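Local coordinates for CAG pathogenicity island protein 13 (Helicobacter pylori, PDB 2G3V), which is of unknown function but belongs to the cag pathogenicity island, which encodes a type IV secretion system, and has an all-helical fold, at residues K78-D83 and M134-M139; Y89-S94 and T148-L153; F122-S127 and D140-L145. One frame throughout, in Å; residues are numbered along the deposited sequence.

Contact 1 (K78-D83 and M134-M139); sequences KSIGVD and MSIREM
Ile80 and Ile136 meet where the bend between helix 73-79 and helix 82-105 faces the first turn of helix 136-149, in an all-helical fold. The tight part is built round one methyl. Ile80 CD1 lies 3.7 Å from Ile136 O, with Ile136 CG2 close by. It also sits 3.9 Å from Met139 CG, so it rests between two residues one turn apart. An extended arm, with chi2 at 168°, carries that methyl to the helix surface. Met139, a selenomethionine, touches with CB and CG and then bends at chi2 and chi3, sending its selenium toward Phe125. Phe85, Asp140 and Ile143 also pack on Ile80, and a branched apolar residue suits this buried place. At the edge of the tight part Ser79 CB comes 3.5 Å from Ile136 CG2; a small residue permits this approach.

Beyond that edge the contact is looser and faces solvent. Ser79 OG bonds back to Ala75 O within its own helix, and exposed Arg137 makes a long, weak ion pair with Asp140. Gly81, with phi at 86°, ends one helix and occupies the N-cap position of the next; at these backbone angles a side chain would be jammed against the preceding carbonyl O, which is why the residue is glycine. At the start of helix 136-149, Ser135 and Glu138 form a capping box of weak bonds, in which Glu138 N reaches Ser135 OG at 3.4 Å.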
ATOM      1  N   LYS A  78      -6.227  24.671  -4.196  1.00  8.46           N
ATOM      2  CA  LYS A  78      -5.384  25.837  -4.444  1.00  9.15           C
ATOM      3  C   LYS A  78      -3.920  25.510  -4.136  1.00  8.89           C
ATOM      4  O   LYS A  78      -3.024  25.737  -4.951  1.00  7.05           O
ATOM      5  CB  LYS A  78      -5.839  27.017  -3.571  1.00 11.36           C
ATOM      6  CG  LYS A  78      -7.254  27.513  -3.881  1.00 15.04           C
ATOM      7  CD  LYS A  78      -7.334  28.172  -5.260  1.00 16.84           C
ATOM      8  CE  LYS A  78      -8.776  28.398  -5.701  1.00 16.15           C
ATOM      9  NZ  LYS A  78      -9.477  27.111  -5.995  1.00 17.21           N
ATOM     10  N   SER A  79      -3.683  24.969  -2.948  1.00  9.49           N
ATOM     11  CA  SER A  79      -2.331  24.632  -2.544  1.00  9.93           C
ATOM     12  C   SER A  79      -1.737  23.445  -3.305  1.00  8.32           C
ATOM     13  O   SER A  79      -0.581  23.481  -3.727  1.00  8.47           O
ATOM     14  CB  SER A  79      -2.304  24.336  -1.046  1.00 10.31           C
ATOM     15  OG  SER A  79      -2.947  25.364  -0.315  1.00 13.87           O
ATOM     16  N   ILE A  80      -2.523  22.390  -3.485  1.00  6.71           N
ATOM     17  CA  ILE A  80      -2.013  21.204  -4.162  1.00  6.33           C
ATOM     18  C   ILE A  80      -2.586  20.966  -5.562  1.00  5.54           C
ATOM     19  O   ILE A  80      -1.838  20.782  -6.509  1.00  3.61           O
ATOM     20  CB  ILE A  80      -2.228  19.966  -3.262  1.00  6.78           C
ATOM     21  CG1 ILE A  80      -1.701  20.275  -1.856  1.00  7.86           C
ATOM     22  CG2 ILE A  80      -1.474  18.756  -3.810  1.00  5.98           C
ATOM     23  CD1 ILE A  80      -2.090  19.271  -0.787  1.00  6.30           C
ATOM     24  N   GLY A  81      -3.906  20.968  -5.699  1.00  8.41           N
ATOM     25  CA  GLY A  81      -4.496  20.753  -7.016  1.00  8.33           C
ATOM     26  C   GLY A  81      -4.686  19.293  -7.397  1.00  8.23           C
ATOM     27  O   GLY A  81      -3.894  18.423  -7.021  1.00  7.37           O
ATOM     28  N   VAL A  82      -5.740  19.028  -8.158  1.00  8.62           N
ATOM     29  CA  VAL A  82      -6.053  17.674  -8.591  1.00  8.92           C
ATOM     30  C   VAL A  82      -4.961  17.057  -9.449  1.00  9.58           C
ATOM     31  O   VAL A  82      -4.817  15.833  -9.507  1.00 10.52           O
ATOM     32  CB  VAL A  82      -7.357  17.648  -9.392  1.00  7.50           C
ATOM     33  CG1 VAL A  82      -8.504  18.070  -8.514  1.00  6.84           C
ATOM     34  CG2 VAL A  82      -7.238  18.562 -10.613  1.00  5.12           C
ATOM     35  N   ASP A  83      -4.196  17.907 -10.113  1.00 10.75           N
ATOM     36  CA  ASP A  83      -3.125  17.451 -10.985  1.00 13.11           C
ATOM     37  C   ASP A  83      -2.034  16.649 -10.275  1.00 13.12           C
ATOM     38  O   ASP A  83      -1.481  15.695 -10.847  1.00 13.70           O
ATOM     39  CB  ASP A  83      -2.517  18.657 -11.727  1.00 15.58           C
ATOM     40  CG  ASP A  83      -2.440  19.916 -10.857  1.00 16.61           C
ATOM     41  OD1 ASP A  83      -1.433  20.075 -10.127  1.00 17.64           O
ATOM     42  OD2 ASP A  83      -3.393  20.740 -10.901  1.00 16.98           O
HETATM   43  N   MSE A 134      -4.919  14.509   8.218  1.00  5.37           N
HETATM   44  CA  MSE A 134      -3.728  15.157   7.659  1.00  6.09           C
HETATM   45  C   MSE A 134      -3.957  16.633   7.446  1.00  4.69           C
HETATM   46  O   MSE A 134      -5.087  17.112   7.535  1.00  3.66           O
HETATM   47  CB  MSE A 134      -3.339  14.552   6.312  1.00  5.23           C
HETATM   48  CG  MSE A 134      -2.579  13.245   6.363  1.00  7.05           C
HETATM   49 SE   MSE A 134      -1.875  12.959   4.581  1.00  9.38          SE
HETATM   50  CE  MSE A 134      -0.036  13.351   4.930  1.00  9.85           C
ATOM     51  N   SER A 135      -2.870  17.348   7.165  1.00  4.89           N
ATOM     52  CA  SER A 135      -2.932  18.777   6.882  1.00  3.78           C
ATOM     53  C   SER A 135      -2.516  18.954   5.425  1.00  3.95           C
ATOM     54  O   SER A 135      -2.158  17.985   4.758  1.00  3.42           O
ATOM     55  CB  SER A 135      -1.986  19.556   7.802  1.00  3.99           C
ATOM     56  OG  SER A 135      -0.656  19.108   7.666  1.00  7.29           O
ATOM     57  N   ILE A 136      -2.579  20.186   4.927  1.00  4.78           N
ATOM     58  CA  ILE A 136      -2.201  20.471   3.547  1.00  5.78           C
ATOM     59  C   ILE A 136      -0.732  20.140   3.321  1.00  6.80           C
ATOM     60  O   ILE A 136      -0.385  19.335   2.455  1.00  7.68           O
ATOM     61  CB  ILE A 136      -2.422  21.954   3.219  1.00  5.38           C
ATOM     62  CG1 ILE A 136      -3.895  22.324   3.448  1.00  5.72           C
ATOM     63  CG2 ILE A 136      -1.981  22.248   1.799  1.00  6.16           C
ATOM     64  CD1 ILE A 136      -4.880  21.509   2.650  1.00  1.95           C
ATOM     65  N   ARG A 137       0.126  20.763   4.120  1.00  8.23           N
ATOM     66  CA  ARG A 137       1.567  20.563   4.017  1.00  9.89           C
ATOM     67  C   ARG A 137       1.927  19.089   4.079  1.00  9.19           C
ATOM     68  O   ARG A 137       2.692  18.583   3.262  1.00  8.25           O
ATOM     69  CB  ARG A 137       2.278  21.317   5.139  1.00 11.78           C
ATOM     70  CG  ARG A 137       2.073  22.836   5.116  1.00 14.64           C
ATOM     71  CD  ARG A 137       2.712  23.475   3.892  1.00 15.53           C
ATOM     72  NE  ARG A 137       2.092  23.015   2.655  1.00 18.28           N
ATOM     73  CZ  ARG A 137       2.478  23.380   1.436  1.00 20.05           C
ATOM     74  NH1 ARG A 137       3.498  24.219   1.278  1.00 21.83           N
ATOM     75  NH2 ARG A 137       1.840  22.910   0.372  1.00 21.01           N
ATOM     76  N   GLU A 138       1.381  18.405   5.073  1.00  9.59           N
ATOM     77  CA  GLU A 138       1.623  16.974   5.233  1.00  9.68           C
ATOM     78  C   GLU A 138       1.336  16.246   3.924  1.00  7.55           C
ATOM     79  O   GLU A 138       2.148  15.463   3.438  1.00  8.94           O
ATOM     80  CB  GLU A 138       0.706  16.407   6.316  1.00 11.78           C
ATOM     81  CG  GLU A 138       1.266  16.423   7.715  1.00 13.45           C
ATOM     82  CD  GLU A 138       0.205  16.091   8.751  1.00 15.42           C
ATOM     83  OE1 GLU A 138      -0.564  15.121   8.532  1.00 15.63           O
ATOM     84  OE2 GLU A 138       0.145  16.802   9.779  1.00 16.25           O
HETATM   85  N   MSE A 139       0.166  16.514   3.354  1.00  5.44           N
HETATM   86  CA  MSE A 139      -0.229  15.858   2.116  1.00  5.93           C
HETATM   87  C   MSE A 139       0.720  16.187   0.976  1.00  5.13           C
HETATM   88  O   MSE A 139       1.110  15.309   0.214  1.00  7.08           O
HETATM   89  CB  MSE A 139      -1.664  16.266   1.744  1.00  8.00           C
HETATM   90  CG  MSE A 139      -2.257  15.548   0.520  1.00  9.84           C
HETATM   91 SE   MSE A 139      -2.539  13.644   0.735  1.00  9.73          SE
HETATM   92  CE  MSE A 139      -4.072  13.701   1.910  1.00  3.82           C
TER

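Contact 2 (Y89-S94 and T148-L153); sequences YRLLES and TKLPLL
Leu91, Leu150 and Pro151 make up nearly all of this contact, which joins the middle of helix 82-105 to the chain around the C-terminal part of helix 136-149. Leu91 contributes most. Its CG is turned opposite the backbone N (chi1 -160°), which turns the branched end to the other segment. The CD2 methyl then lodges at the junction of two residues, 3.6 Å from Leu150 CB and also 3.6 Å from Pro151 CG. Leu91 and Leu150 run past each other in opposite senses, so Leu91 meets the base of Leu150 while the end of Leu150 travels on toward helix 82-105. There its CD2 comes within 4.2 Å of Leu92 CD1, a more distant touch from a side chain whose first bond points away; Leu92 also packs on Phe52 and Phe125.

Pro151 lies roughly at right angles to Leu91, whose CD2 methyl sits over the proline ring, displaced toward its CG-CD side, with CD 3.7 Å from Leu91 CD2. The rigid ring gives the methyl a fixed apolar surface, and with no backbone N-H the proline brings no donor into this apolar spot. Leu150 is buried, and also packs on Leu155 and on an apolar side chain of a bound peptide. Every touch across the two segments is between aliphatic carbons, which implies that the pairing relies on shape and the exclusion of water, with no directional bond to fix its exact register.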
ATOM      1  N   TYR A  89      -1.761   8.693  -7.649  1.00  1.25           N
ATOM      2  CA  TYR A  89      -2.720   7.624  -7.858  1.00  2.63           C
ATOM      3  C   TYR A  89      -2.400   6.772  -9.079  1.00  3.18           C
ATOM      4  O   TYR A  89      -2.734   5.588  -9.129  1.00  3.73           O
ATOM      5  CB  TYR A  89      -4.129   8.211  -7.918  1.00  1.49           C
ATOM      6  CG  TYR A  89      -4.629   8.603  -6.544  1.00  2.70           C
ATOM      7  CD1 TYR A  89      -4.768   7.639  -5.543  1.00  1.73           C
ATOM      8  CD2 TYR A  89      -4.952   9.927  -6.237  1.00  1.05           C
ATOM      9  CE1 TYR A  89      -5.217   7.973  -4.279  1.00  1.05           C
ATOM     10  CE2 TYR A  89      -5.400  10.278  -4.962  1.00  3.82           C
ATOM     11  CZ  TYR A  89      -5.533   9.291  -3.991  1.00  2.41           C
ATOM     12  OH  TYR A  89      -6.001   9.619  -2.743  1.00  3.78           O
ATOM     13  N   ARG A  90      -1.733   7.364 -10.061  1.00  3.57           N
ATOM     14  CA  ARG A  90      -1.361   6.609 -11.249  1.00  3.55           C
ATOM     15  C   ARG A  90      -0.285   5.637 -10.799  1.00  4.00           C
ATOM     16  O   ARG A  90      -0.277   4.470 -11.183  1.00  5.29           O
ATOM     17  CB  ARG A  90      -0.805   7.535 -12.327  1.00  1.45           C
ATOM     18  CG  ARG A  90      -1.810   8.574 -12.786  1.00  4.66           C
ATOM     19  CD  ARG A  90      -1.510   9.080 -14.184  1.00 11.26           C
ATOM     20  NE  ARG A  90      -2.581   9.932 -14.709  1.00 12.88           N
ATOM     21  CZ  ARG A  90      -2.625  11.251 -14.549  1.00 13.00           C
ATOM     22  NH1 ARG A  90      -1.656  11.868 -13.881  1.00  9.84           N
ATOM     23  NH2 ARG A  90      -3.633  11.951 -15.059  1.00 12.48           N
ATOM     24  N   LEU A  91       0.601   6.141  -9.946  1.00  3.78           N
ATOM     25  CA  LEU A  91       1.721   5.382  -9.412  1.00  3.10           C
ATOM     26  C   LEU A  91       1.263   4.408  -8.317  1.00  2.80           C
ATOM     27  O   LEU A  91       1.902   3.384  -8.085  1.00  6.04           O
ATOM     28  CB  LEU A  91       2.775   6.362  -8.872  1.00  2.78           C
ATOM     29  CG  LEU A  91       4.221   5.888  -8.679  1.00  6.42           C
ATOM     30  CD1 LEU A  91       4.852   5.593 -10.043  1.00  5.21           C
ATOM     31  CD2 LEU A  91       5.011   6.960  -7.952  1.00  6.02           C
ATOM     32  N   LEU A  92       0.165   4.738  -7.643  1.00  2.56           N
ATOM     33  CA  LEU A  92      -0.397   3.883  -6.593  1.00  2.05           C
ATOM     34  C   LEU A  92      -1.095   2.695  -7.242  1.00  2.69           C
ATOM     35  O   LEU A  92      -1.002   1.574  -6.745  1.00  2.19           O
ATOM     36  CB  LEU A  92      -1.411   4.659  -5.736  1.00  2.93           C
ATOM     37  CG  LEU A  92      -0.965   5.233  -4.387  1.00  2.73           C
ATOM     38  CD1 LEU A  92       0.439   5.808  -4.486  1.00  6.39           C
ATOM     39  CD2 LEU A  92      -1.931   6.301  -3.956  1.00  3.22           C
ATOM     40  N   GLU A  93      -1.795   2.941  -8.351  1.00  3.84           N
ATOM     41  CA  GLU A  93      -2.492   1.873  -9.066  1.00  4.71           C
ATOM     42  C   GLU A  93      -1.460   0.882  -9.581  1.00  4.83           C
ATOM     43  O   GLU A  93      -1.652  -0.334  -9.534  1.00  2.63           O
ATOM     44  CB  GLU A  93      -3.272   2.429 -10.255  1.00  6.68           C
ATOM     45  CG  GLU A  93      -4.077   1.367 -10.999  1.00  7.23           C
ATOM     46  CD  GLU A  93      -4.378   1.754 -12.437  1.00 10.74           C
ATOM     47  OE1 GLU A  93      -4.830   2.897 -12.670  1.00 13.36           O
ATOM     48  OE2 GLU A  93      -4.166   0.916 -13.338  1.00 10.31           O
ATOM     49  N   SER A  94      -0.355   1.423 -10.079  1.00  5.49           N
ATOM     50  CA  SER A  94       0.729   0.606 -10.599  1.00  5.68           C
ATOM     51  C   SER A  94       1.297  -0.306  -9.519  1.00  5.07           C
ATOM     52  O   SER A  94       1.424  -1.512  -9.715  1.00  4.72           O
ATOM     53  CB  SER A  94       1.847   1.500 -11.153  1.00  6.60           C
ATOM     54  OG  SER A  94       1.388   2.303 -12.229  1.00  9.14           O
ATOM     55  N   THR A 148       8.786  10.404  -5.563  1.00 12.79           N
ATOM     56  CA  THR A 148      10.222  10.221  -5.768  1.00 13.34           C
ATOM     57  C   THR A 148      10.775   8.839  -5.420  1.00 14.06           C
ATOM     58  O   THR A 148      11.635   8.312  -6.129  1.00 13.19           O
ATOM     59  CB  THR A 148      11.020  11.294  -5.014  1.00 12.76           C
ATOM     60  OG1 THR A 148      10.610  11.330  -3.641  1.00 13.73           O
ATOM     61  CG2 THR A 148      10.777  12.645  -5.649  1.00 11.55           C
ATOM     62  N   LYS A 149      10.279   8.245  -4.343  1.00 14.94           N
ATOM     63  CA  LYS A 149      10.745   6.930  -3.940  1.00 15.96           C
ATOM     64  C   LYS A 149      10.175   5.775  -4.785  1.00 16.08           C
ATOM     65  O   LYS A 149      10.921   4.997  -5.380  1.00 16.79           O
ATOM     66  CB  LYS A 149      10.413   6.691  -2.461  1.00 17.01           C
ATOM     67  CG  LYS A 149      11.241   7.509  -1.485  1.00 18.59           C
ATOM     68  CD  LYS A 149      11.018   7.026  -0.050  1.00 19.29           C
ATOM     69  CE  LYS A 149      11.968   7.711   0.945  1.00 20.61           C
ATOM     70  NZ  LYS A 149      11.780   7.235   2.361  1.00 19.65           N
ATOM     71  N   LEU A 150       8.854   5.672  -4.839  1.00 15.44           N
ATOM     72  CA  LEU A 150       8.202   4.596  -5.567  1.00 15.71           C
ATOM     73  C   LEU A 150       8.682   4.332  -6.996  1.00 15.45           C
ATOM     74  O   LEU A 150       8.941   3.188  -7.367  1.00 14.88           O
ATOM     75  CB  LEU A 150       6.695   4.836  -5.568  1.00 16.07           C
ATOM     76  CG  LEU A 150       5.846   3.814  -4.799  1.00 16.92           C
ATOM     77  CD1 LEU A 150       6.385   3.601  -3.404  1.00 16.30           C
ATOM     78  CD2 LEU A 150       4.399   4.307  -4.741  1.00 18.18           C
ATOM     79  N   PRO A 151       8.804   5.385  -7.821  1.00 15.35           N
ATOM     80  CA  PRO A 151       9.258   5.182  -9.203  1.00 15.88           C
ATOM     81  C   PRO A 151      10.576   4.418  -9.230  1.00 16.06           C
ATOM     82  O   PRO A 151      10.732   3.438  -9.955  1.00 17.61           O
ATOM     83  CB  PRO A 151       9.411   6.609  -9.735  1.00 14.15           C
ATOM     84  CG  PRO A 151       8.436   7.376  -8.928  1.00 14.32           C
ATOM     85  CD  PRO A 151       8.636   6.819  -7.538  1.00 14.29           C
ATOM     86  N   LEU A 152      11.522   4.887  -8.428  1.00 16.91           N
ATOM     87  CA  LEU A 152      12.826   4.264  -8.333  1.00 18.48           C
ATOM     88  C   LEU A 152      12.905   3.516  -7.018  1.00 18.54           C
ATOM     89  O   LEU A 152      13.673   3.893  -6.140  1.00 18.53           O
ATOM     90  CB  LEU A 152      13.939   5.315  -8.385  1.00 19.89           C
ATOM     91  CG  LEU A 152      14.164   6.066  -9.702  1.00 21.07           C
ATOM     92  CD1 LEU A 152      15.342   7.018  -9.565  1.00 22.06           C
ATOM     93  CD2 LEU A 152      14.421   5.069 -10.818  1.00 22.12           C
ATOM     94  N   LEU A 153      12.095   2.470  -6.884  1.00 18.94           N
ATOM     95  CA  LEU A 153      12.088   1.659  -5.672  1.00 19.52           C
ATOM     96  C   LEU A 153      11.668   0.235  -6.005  1.00 19.05           C
ATOM     97  O   LEU A 153      11.811  -0.665  -5.188  1.00 19.36           O
ATOM     98  CB  LEU A 153      11.141   2.264  -4.628  1.00 20.37           C
ATOM     99  CG  LEU A 153      11.084   1.662  -3.212  1.00 19.98           C
ATOM    100  CD1 LEU A 153      12.468   1.644  -2.571  1.00 21.83           C
ATOM    101  CD2 LEU A 153      10.135   2.477  -2.364  1.00 20.11           C
TER

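Contact 3 (F122-S127 and D140-L145); sequences FLPFFS and DSQIEL
Chi1 near trans (-165°) points the Gln142 side chain out of helix 136-149 toward Pro124 and Phe125, while chi1 at -68° on Phe125 carries the ring back toward Gln142 and Ile143. The motif is a short 3-10 turn, residues 123-125, laid against a helix. Pro124 CB is nearly equidistant from the two ends of the Gln142 carboxamide, 3.5 Å from OE1 and 3.6 Å from NE2. OE1 also sits over one face of the Phe125 ring, offset toward the rim and 3.7 Å from CZ, with ring and amide planes inclined by 63°. This buried oxygen has no polar partner in the model, which is probably costly; the aliphatic stem of the glutamine adds apolar packing, its CG 4.0 Å from Phe125 CZ.

Proline fits the tight turn, whose carbonyl Leu123 O accepts from both Phe126 N and Ser127 N. Phe125 is buried: Leu92 packs on it, Tyr146 meets it edge-to-face, and its carbonyl O receives the Tyr89 hydroxyl. Ile143, apolar and beta-branched, extends its CG1 arm to the ring's edge, near its plane, where CG1 lies 3.7 Å from Phe125 CE1.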
ATOM      1  N   PHE A 122      -0.283   2.031   1.197  1.00  1.68           N
ATOM      2  CA  PHE A 122      -1.427   2.575   0.482  1.00  2.69           C
ATOM      3  C   PHE A 122      -2.486   3.289   1.306  1.00  2.78           C
ATOM      4  O   PHE A 122      -3.186   4.152   0.781  1.00  2.23           O
ATOM      5  CB  PHE A 122      -2.066   1.451  -0.336  1.00  3.39           C
ATOM      6  CG  PHE A 122      -1.064   0.616  -1.092  1.00  3.63           C
ATOM      7  CD1 PHE A 122      -0.447   1.108  -2.234  1.00  4.77           C
ATOM      8  CD2 PHE A 122      -0.668  -0.628  -0.601  1.00  4.08           C
ATOM      9  CE1 PHE A 122       0.562   0.382  -2.876  1.00  3.53           C
ATOM     10  CE2 PHE A 122       0.345  -1.367  -1.237  1.00  4.01           C
ATOM     11  CZ  PHE A 122       0.960  -0.857  -2.371  1.00  4.15           C
ATOM     12  N   LEU A 123      -2.600   2.938   2.584  1.00  2.72           N
ATOM     13  CA  LEU A 123      -3.600   3.536   3.476  1.00  4.21           C
ATOM     14  C   LEU A 123      -3.687   5.074   3.546  1.00  4.75           C
ATOM     15  O   LEU A 123      -4.780   5.629   3.586  1.00  3.92           O
ATOM     16  CB  LEU A 123      -3.429   2.958   4.889  1.00  4.41           C
ATOM     17  CG  LEU A 123      -4.253   1.711   5.262  1.00  2.83           C
ATOM     18  CD1 LEU A 123      -4.625   0.928   4.038  1.00  3.56           C
ATOM     19  CD2 LEU A 123      -3.462   0.835   6.241  1.00  2.17           C
ATOM     20  N   PRO A 124      -2.544   5.780   3.556  1.00  4.42           N
ATOM     21  CA  PRO A 124      -2.505   7.257   3.618  1.00  3.92           C
ATOM     22  C   PRO A 124      -3.221   7.969   2.462  1.00  2.32           C
ATOM     23  O   PRO A 124      -3.542   9.153   2.544  1.00  1.05           O
ATOM     24  CB  PRO A 124      -1.008   7.565   3.613  1.00  1.05           C
ATOM     25  CG  PRO A 124      -0.430   6.385   4.289  1.00  4.08           C
ATOM     26  CD  PRO A 124      -1.182   5.232   3.663  1.00  5.84           C
ATOM     27  N   PHE A 125      -3.448   7.239   1.378  1.00  1.40           N
ATOM     28  CA  PHE A 125      -4.117   7.792   0.211  1.00  1.08           C
ATOM     29  C   PHE A 125      -5.447   7.098  -0.031  1.00  1.05           C
ATOM     30  O   PHE A 125      -6.095   7.344  -1.038  1.00  1.05           O
ATOM     31  CB  PHE A 125      -3.238   7.630  -1.035  1.00  1.26           C
ATOM     32  CG  PHE A 125      -1.993   8.473  -1.023  1.00  1.05           C
ATOM     33  CD1 PHE A 125      -2.067   9.857  -1.183  1.00  1.05           C
ATOM     34  CD2 PHE A 125      -0.745   7.883  -0.832  1.00  1.68           C
ATOM     35  CE1 PHE A 125      -0.910  10.649  -1.146  1.00  2.72           C
ATOM     36  CE2 PHE A 125       0.426   8.658  -0.794  1.00  3.66           C
ATOM     37  CZ  PHE A 125       0.345  10.048  -0.949  1.00  2.41           C
ATOM     38  N   PHE A 126      -5.864   6.240   0.894  1.00  1.05           N
ATOM     39  CA  PHE A 126      -7.120   5.524   0.705  1.00  2.13           C
ATOM     40  C   PHE A 126      -8.120   5.703   1.852  1.00  1.63           C
ATOM     41  O   PHE A 126      -9.323   5.873   1.640  1.00  1.05           O
ATOM     42  CB  PHE A 126      -6.832   4.033   0.482  1.00  1.05           C
ATOM     43  CG  PHE A 126      -8.065   3.192   0.438  1.00  1.65           C
ATOM     44  CD1 PHE A 126      -8.903   3.228  -0.675  1.00  1.05           C
ATOM     45  CD2 PHE A 126      -8.422   2.391   1.534  1.00  1.05           C
ATOM     46  CE1 PHE A 126     -10.066   2.494  -0.704  1.00  1.05           C
ATOM     47  CE2 PHE A 126      -9.589   1.653   1.514  1.00  1.05           C
ATOM     48  CZ  PHE A 126     -10.413   1.702   0.395  1.00  1.87           C
ATOM     49  N   SER A 127      -7.609   5.656   3.070  1.00  2.92           N
ATOM     50  CA  SER A 127      -8.437   5.809   4.255  1.00  3.23           C
ATOM     51  C   SER A 127      -8.923   7.235   4.480  1.00  2.77           C
ATOM     52  O   SER A 127      -8.126   8.185   4.487  1.00  1.05           O
ATOM     53  CB  SER A 127      -7.665   5.345   5.484  1.00  2.39           C
ATOM     54  OG  SER A 127      -8.027   6.127   6.599  1.00  3.58           O
ATOM     55  N   ASP A 140       1.099  17.453   0.867  1.00  4.90           N
ATOM     56  CA  ASP A 140       1.974  17.875  -0.207  1.00  4.50           C
ATOM     57  C   ASP A 140       3.303  17.166  -0.210  1.00  3.48           C
ATOM     58  O   ASP A 140       3.753  16.696  -1.249  1.00  3.07           O
ATOM     59  CB  ASP A 140       2.198  19.388  -0.147  1.00  7.95           C
ATOM     60  CG  ASP A 140       2.549  19.975  -1.501  1.00 10.07           C
ATOM     61  OD1 ASP A 140       1.871  19.624  -2.503  1.00 13.05           O
ATOM     62  OD2 ASP A 140       3.494  20.794  -1.567  1.00 12.81           O
ATOM     63  N   SER A 141       3.949  17.082   0.948  1.00  4.64           N
ATOM     64  CA  SER A 141       5.251  16.418   0.999  1.00  5.32           C
ATOM     65  C   SER A 141       5.121  14.904   0.893  1.00  5.27           C
ATOM     66  O   SER A 141       6.016  14.234   0.368  1.00  6.74           O
ATOM     67  CB  SER A 141       6.019  16.804   2.266  1.00  3.87           C
ATOM     68  OG  SER A 141       5.287  16.478   3.426  1.00  5.89           O
ATOM     69  N   GLN A 142       4.013  14.363   1.390  1.00  5.78           N
ATOM     70  CA  GLN A 142       3.801  12.935   1.311  1.00  4.97           C
ATOM     71  C   GLN A 142       3.700  12.583  -0.160  1.00  4.32           C
ATOM     72  O   GLN A 142       4.288  11.603  -0.613  1.00  6.38           O
ATOM     73  CB  GLN A 142       2.517  12.540   2.048  1.00  7.53           C
ATOM     74  CG  GLN A 142       2.394  11.036   2.322  1.00  7.49           C
ATOM     75  CD  GLN A 142       1.160  10.675   3.125  1.00  8.03           C
ATOM     76  OE1 GLN A 142       0.032  10.814   2.646  1.00  9.91           O
ATOM     77  NE2 GLN A 142       1.364  10.205   4.356  1.00  9.45           N
ATOM     78  N   ILE A 143       2.971  13.403  -0.911  1.00  3.63           N
ATOM     79  CA  ILE A 143       2.787  13.178  -2.345  1.00  2.92           C
ATOM     80  C   ILE A 143       4.139  13.301  -3.055  1.00  3.83           C
ATOM     81  O   ILE A 143       4.475  12.497  -3.913  1.00  4.34           O
ATOM     82  CB  ILE A 143       1.774  14.198  -2.926  1.00  2.44           C
ATOM     83  CG1 ILE A 143       0.382  13.926  -2.349  1.00  1.25           C
ATOM     84  CG2 ILE A 143       1.772  14.145  -4.440  1.00  1.05           C
ATOM     85  CD1 ILE A 143      -0.689  14.892  -2.832  1.00  2.61           C
ATOM     86  N   GLU A 144       4.914  14.310  -2.684  1.00  5.09           N
ATOM     87  CA  GLU A 144       6.229  14.516  -3.281  1.00  6.52           C
ATOM     88  C   GLU A 144       7.134  13.314  -2.987  1.00  6.03           C
ATOM     89  O   GLU A 144       7.757  12.748  -3.889  1.00  6.40           O
ATOM     90  CB  GLU A 144       6.862  15.788  -2.713  1.00  8.84           C
ATOM     91  CG  GLU A 144       7.887  16.433  -3.646  1.00 14.66           C
ATOM     92  CD  GLU A 144       7.274  16.839  -4.990  1.00 16.40           C
ATOM     93  OE1 GLU A 144       6.336  17.676  -4.998  1.00 18.48           O
ATOM     94  OE2 GLU A 144       7.722  16.319  -6.037  1.00 16.96           O
ATOM     95  N   LEU A 145       7.188  12.925  -1.715  1.00  4.96           N
ATOM     96  CA  LEU A 145       7.994  11.792  -1.281  1.00  4.36           C
ATOM     97  C   LEU A 145       7.643  10.539  -2.076  1.00  4.52           C
ATOM     98  O   LEU A 145       8.516   9.904  -2.659  1.00  5.17           O
ATOM     99  CB  LEU A 145       7.779  11.541   0.219  1.00  2.84           C
ATOM    100  CG  LEU A 145       8.720  10.536   0.898  1.00  2.09           C
ATOM    101  CD1 LEU A 145      10.142  11.095   0.968  1.00  1.60           C
ATOM    102  CD2 LEU A 145       8.212  10.241   2.279  1.00  1.08           C
TER

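All three contacts use helix 136-149: contact 1 its first turn, contact 3 its middle and contact 2 its C-terminal part, so together they line the helix from its first turn to its C-terminal part. Contacts 1 and 2 also share helix 82-105, and their centres lie 18 Å apart; the centre of contact 3 is 10 Å from that of contact 1 and 11 Å from that of contact 2, and it touches both. It meets contact 1 through Met139 SE and Phe125 CE1, 3.9 Å apart. Along the chain the segments of contact 1 alternate with those of each other contact, while both segments of contact 3 fall between those of contact 2.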